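PDB 3HO7: OxyR from Porphyromonas gingivalis, which probably acts as a redox-sensitive DNA-binding transcriptional activator of the LysR family, represented here by its regulatory domain alone. Local coordinates for residues L13-L18 and M63-S68; R51-L56 and A70-L75. One frame throughout, in Å; residues are numbered along the deposited sequence.

Contact 1 of 2, residues L13-L18 and M63-S68; sequences LNIAVL and MAIIAS
Ile15 and Ile65 meet through their CD1 methyls on one face of a parallel strand pair, 13-17 against 63-66, in the regulatory domain of this LysR-type regulator. The two strands run 17° from parallel at 4.6 Å between axes. Ala16, opposite Ala64, bonds to both of its neighbours: its N gives a hydrogen bond of 3.0 Å to Met63 O, and its O receives Ile65 N at 2.9 Å in a nearly straight bond (N-H...O 176°). A weaker bond from Met63 N to Asn14 O continues the pairing toward the start of the strands.

The tight part is the face bearing Ile15, Val17, Met63 and Ile65. With CG1 of Ile65 beside its own backbone N (chi1 -52°), CD1 lodges against two neighbours, 3.4 Å from Ile15 CD1, closer than usual van der Waals contact, and 3.5 Å from Val17 CG2. Beta-branched Ile15, Val17 and Ile65 suit an extended backbone and pack their methyls over this face. On the other face Ala16 CB and Ala64 CB stand 4.3 Å apart, small enough for helix 49-58 to settle over them. Past the strands, Leu18 adds a close apolar closure, its CD2 3.6 Å from CB of partly exposed Ala67.

Packing is looser at the opposite end. Leu13 CD1 meets the end of Met63, with CE at 3.8 Å, the two chains crossing at about a right angle. The amide end of partly exposed Asn14 leads off from the other strand, its OD1 accepting from Arg12 NE. Between these two strands the polar contact is thus all main chain, leaving side chains to provide apolar contact in a buried sheet.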
# COMPACT_ATOMS: atom_id res chain seq x y z
N LEU A 13 -19.68 9.99 -10.03
CA LEU A 13 -19.01 10.53 -8.86
C LEU A 13 -17.54 10.15 -8.84
O LEU A 13 -17.19 8.97 -8.88
CB LEU A 13 -19.69 10.05 -7.57
CG LEU A 13 -19.14 10.62 -6.26
CD1 LEU A 13 -19.38 12.12 -6.20
CD2 LEU A 13 -19.76 9.93 -5.06
N ASN A 14 -16.67 11.15 -8.76
CA ASN A 14 -15.23 10.93 -8.68
C ASN A 14 -14.72 11.25 -7.29
O ASN A 14 -14.65 12.42 -6.91
CB ASN A 14 -14.50 11.78 -9.72
CG ASN A 14 -15.05 11.58 -11.12
OD1 ASN A 14 -15.29 10.46 -11.56
ND2 ASN A 14 -15.25 12.69 -11.84
N ILE A 15 -14.35 10.22 -6.53
CA ILE A 15 -13.92 10.42 -5.15
C ILE A 15 -12.53 9.85 -4.88
O ILE A 15 -12.22 8.72 -5.25
CB ILE A 15 -14.92 9.80 -4.16
CG1 ILE A 15 -14.42 10.01 -2.72
CG2 ILE A 15 -15.12 8.33 -4.45
CD1 ILE A 15 -15.33 9.41 -1.68
N ALA A 16 -11.70 10.66 -4.24
CA ALA A 16 -10.36 10.24 -3.87
C ALA A 16 -10.35 9.72 -2.44
O ALA A 16 -11.21 10.07 -1.64
CB ALA A 16 -9.38 11.39 -4.03
N VAL A 17 -9.37 8.88 -2.13
CA VAL A 17 -9.24 8.33 -0.80
C VAL A 17 -7.77 8.15 -0.46
O VAL A 17 -6.97 7.76 -1.31
CB VAL A 17 -9.96 6.97 -0.68
CG1 VAL A 17 -9.91 6.46 0.75
CG2 VAL A 17 -11.39 7.09 -1.17
N LEU A 18 -7.41 8.44 0.78
CA LEU A 18 -6.04 8.26 1.24
C LEU A 18 -5.65 6.79 1.23
O LEU A 18 -6.48 5.91 1.46
CB LEU A 18 -5.85 8.84 2.63
CG LEU A 18 -5.62 10.35 2.68
CD1 LEU A 18 -6.70 11.08 1.90
CD2 LEU A 18 -5.56 10.85 4.12
N MET A 63 -15.19 14.70 -4.52
CA MET A 63 -15.03 14.62 -3.07
C MET A 63 -13.72 13.93 -2.73
O MET A 63 -13.14 13.22 -3.56
CB MET A 63 -16.19 13.84 -2.44
CG MET A 63 -17.56 14.28 -2.90
SD MET A 63 -18.90 13.25 -2.26
CE MET A 63 -20.31 14.06 -3.01
N ALA A 64 -13.25 14.13 -1.51
CA ALA A 64 -12.03 13.47 -1.05
C ALA A 64 -12.14 13.04 0.40
O ALA A 64 -12.54 13.82 1.27
CB ALA A 64 -10.83 14.39 -1.25
N ILE A 65 -11.78 11.79 0.66
CA ILE A 65 -11.72 11.25 2.01
C ILE A 65 -10.30 11.42 2.53
O ILE A 65 -9.36 10.83 1.99
CB ILE A 65 -12.12 9.77 2.04
CG1 ILE A 65 -13.46 9.57 1.33
CG2 ILE A 65 -12.18 9.26 3.47
CD1 ILE A 65 -13.85 8.12 1.14
N ILE A 66 -10.14 12.23 3.56
CA ILE A 66 -8.82 12.57 4.07
C ILE A 66 -8.72 12.35 5.57
O ILE A 66 -9.73 12.10 6.24
CB ILE A 66 -8.47 14.04 3.75
CG1 ILE A 66 -9.50 14.98 4.39
CG2 ILE A 66 -8.41 14.25 2.24
CD1 ILE A 66 -9.25 16.45 4.11
N ALA A 67 -7.50 12.43 6.10
CA ALA A 67 -7.25 12.20 7.52
C ALA A 67 -6.85 13.50 8.23
O ALA A 67 -5.95 13.50 9.07
CB ALA A 67 -6.18 11.14 7.70
N SER A 68 -7.51 14.59 7.87
CA SER A 68 -7.21 15.90 8.44
C SER A 68 -8.14 16.96 7.87
O SER A 68 -8.82 16.72 6.87
CB SER A 68 -5.76 16.28 8.15
OG SER A 68 -5.54 16.38 6.75

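Contact 2 of 2, residues R51-L56 and A70-L75; sequences RCLASL and AETEGL
Helix 49-58 presents one flank, through residues 51-56, to the irregular 70-75 segment, and this contact packs the helix against the loop joining strands 63-66 and 75-89 in the alpha/beta regulatory domain, of the periplasmic-binding-protein type. No hydrogen bond joins the two backbones, whose nearest CA atoms, Leu53 and Ala70, stay 7.2 Å apart. The helix keeps its own i to i+4 bonds, such as Leu56 N to Cys52 O. The loop folds back through a type II beta turn from Thr72 to Leu75, shut by Leu75 N on Thr72 O; Gly74 takes the positive phi (98°) of the third position of such a turn, a conformation that glycine adopts readily.

Leu53 and Leu56, three residues apart on the helix, face the loop together. Leu75 fits between them: its CD2 lies 3.7 Å from Leu56 CB, while its CD1 comes within 4.0 Å of Leu53 CB. With CG beside its backbone N (chi1 -61°), the fork of Leu75 is directed at the helix, one methyl for each leucine. Leu53 also reaches the start of the loop, CD2 resting 4.2 Å from the small Ala70 CB. Its other methyl, CD1, sits 3.5 Å from Thr72 OG1, a polar atom tolerated there because its proton is engaged within the loop: Thr72 OG1 donates to Ala70 O at 2.6 Å, from above the carbonyl plane.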
# COMPACT_ATOMS: atom_id res chain seq x y z
N ARG A 51 -2.53 15.78 -3.53
CA ARG A 51 -3.26 15.50 -4.76
C ARG A 51 -4.76 15.69 -4.56
O ARG A 51 -5.44 16.25 -5.43
CB ARG A 51 -2.98 14.08 -5.26
CG ARG A 51 -1.56 13.88 -5.75
CD ARG A 51 -1.40 12.54 -6.46
NE ARG A 51 -1.47 11.42 -5.53
CZ ARG A 51 -0.43 10.95 -4.86
NH1 ARG A 51 0.77 11.50 -5.00
NH2 ARG A 51 -0.58 9.92 -4.03
N CYS A 52 -5.27 15.23 -3.43
CA CYS A 52 -6.69 15.38 -3.11
C CYS A 52 -7.12 16.84 -3.15
O CYS A 52 -8.09 17.19 -3.82
CB CYS A 52 -7.00 14.80 -1.73
SG CYS A 52 -6.99 13.00 -1.65
N LEU A 53 -6.40 17.68 -2.42
CA LEU A 53 -6.74 19.09 -2.33
C LEU A 53 -6.62 19.78 -3.69
O LEU A 53 -7.45 20.61 -4.06
CB LEU A 53 -5.85 19.79 -1.29
CG LEU A 53 -5.73 19.09 0.06
CD1 LEU A 53 -5.03 19.99 1.07
CD2 LEU A 53 -7.09 18.65 0.58
N ALA A 54 -5.58 19.42 -4.44
CA ALA A 54 -5.35 19.98 -5.76
C ALA A 54 -6.44 19.55 -6.74
O ALA A 54 -6.94 20.36 -7.52
CB ALA A 54 -3.98 19.57 -6.28
N SER A 55 -6.80 18.27 -6.69
CA SER A 55 -7.82 17.72 -7.58
C SER A 55 -9.19 18.30 -7.28
O SER A 55 -9.96 18.62 -8.19
CB SER A 55 -7.84 16.20 -7.50
OG SER A 55 -6.64 15.66 -8.03
N LEU A 56 -9.51 18.44 -5.99
CA LEU A 56 -10.77 19.05 -5.59
C LEU A 56 -10.92 20.45 -6.16
O LEU A 56 -11.93 20.77 -6.78
CB LEU A 56 -10.88 19.09 -4.06
CG LEU A 56 -11.40 17.84 -3.36
CD1 LEU A 56 -11.26 17.97 -1.85
CD2 LEU A 56 -12.85 17.59 -3.74
N ALA A 70 -8.91 20.19 5.71
CA ALA A 70 -8.31 20.69 4.48
C ALA A 70 -7.62 22.02 4.72
O ALA A 70 -6.56 22.29 4.15
CB ALA A 70 -9.36 20.82 3.39
N GLU A 71 -8.26 22.90 5.47
CA GLU A 71 -7.62 24.16 5.83
C GLU A 71 -7.06 24.79 4.57
O GLU A 71 -5.94 25.29 4.55
CB GLU A 71 -6.55 23.96 6.91
CG GLU A 71 -7.15 23.73 8.28
CD GLU A 71 -6.14 23.27 9.31
OE1 GLU A 71 -4.95 23.18 8.96
OE2 GLU A 71 -6.55 23.01 10.45
N THR A 72 -7.86 24.74 3.51
CA THR A 72 -7.44 25.25 2.21
C THR A 72 -8.52 26.17 1.64
O THR A 72 -9.68 25.77 1.51
CB THR A 72 -7.20 24.09 1.23
OG1 THR A 72 -6.18 23.22 1.75
CG2 THR A 72 -6.77 24.61 -0.13
N GLU A 73 -8.13 27.39 1.30
CA GLU A 73 -9.07 28.33 0.69
C GLU A 73 -9.75 27.67 -0.52
O GLU A 73 -9.08 27.16 -1.41
CB GLU A 73 -8.35 29.61 0.26
CG GLU A 73 -9.20 30.56 -0.57
CD GLU A 73 -10.46 31.00 0.16
OE1 GLU A 73 -10.40 31.20 1.39
OE2 GLU A 73 -11.50 31.16 -0.51
N GLY A 74 -11.08 27.69 -0.53
CA GLY A 74 -11.84 27.13 -1.64
C GLY A 74 -12.34 25.72 -1.38
O GLY A 74 -13.07 25.15 -2.20
N LEU A 75 -11.96 25.15 -0.24
CA LEU A 75 -12.39 23.81 0.13
C LEU A 75 -13.06 23.81 1.49
O LEU A 75 -12.98 24.79 2.24
CB LEU A 75 -11.20 22.85 0.15
CG LEU A 75 -10.42 22.63 -1.14
CD1 LEU A 75 -9.42 21.49 -0.95
CD2 LEU A 75 -11.37 22.32 -2.29

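From the N terminus, strand 11-17 comes first, and contact 1 brings it beside strand 63-66, closing a long excursion through helix 22-36, strand 40-46 and helix 49-58. Contact 2 starts inside that excursion, on helix 49-58, and ends beyond it in the loop before strand 75-89, making the two closures cross rather than nest. Helix 49-58 is followed in the chain by strand 63-66 and also covers it: Leu56 CD1 lies 3.7 Å from Ala64 CB, and Cys52 SG is equally close to Ala16 CB. The same helix therefore joins the paired strands of contact 1 on one flank to the 70-75 loop on another.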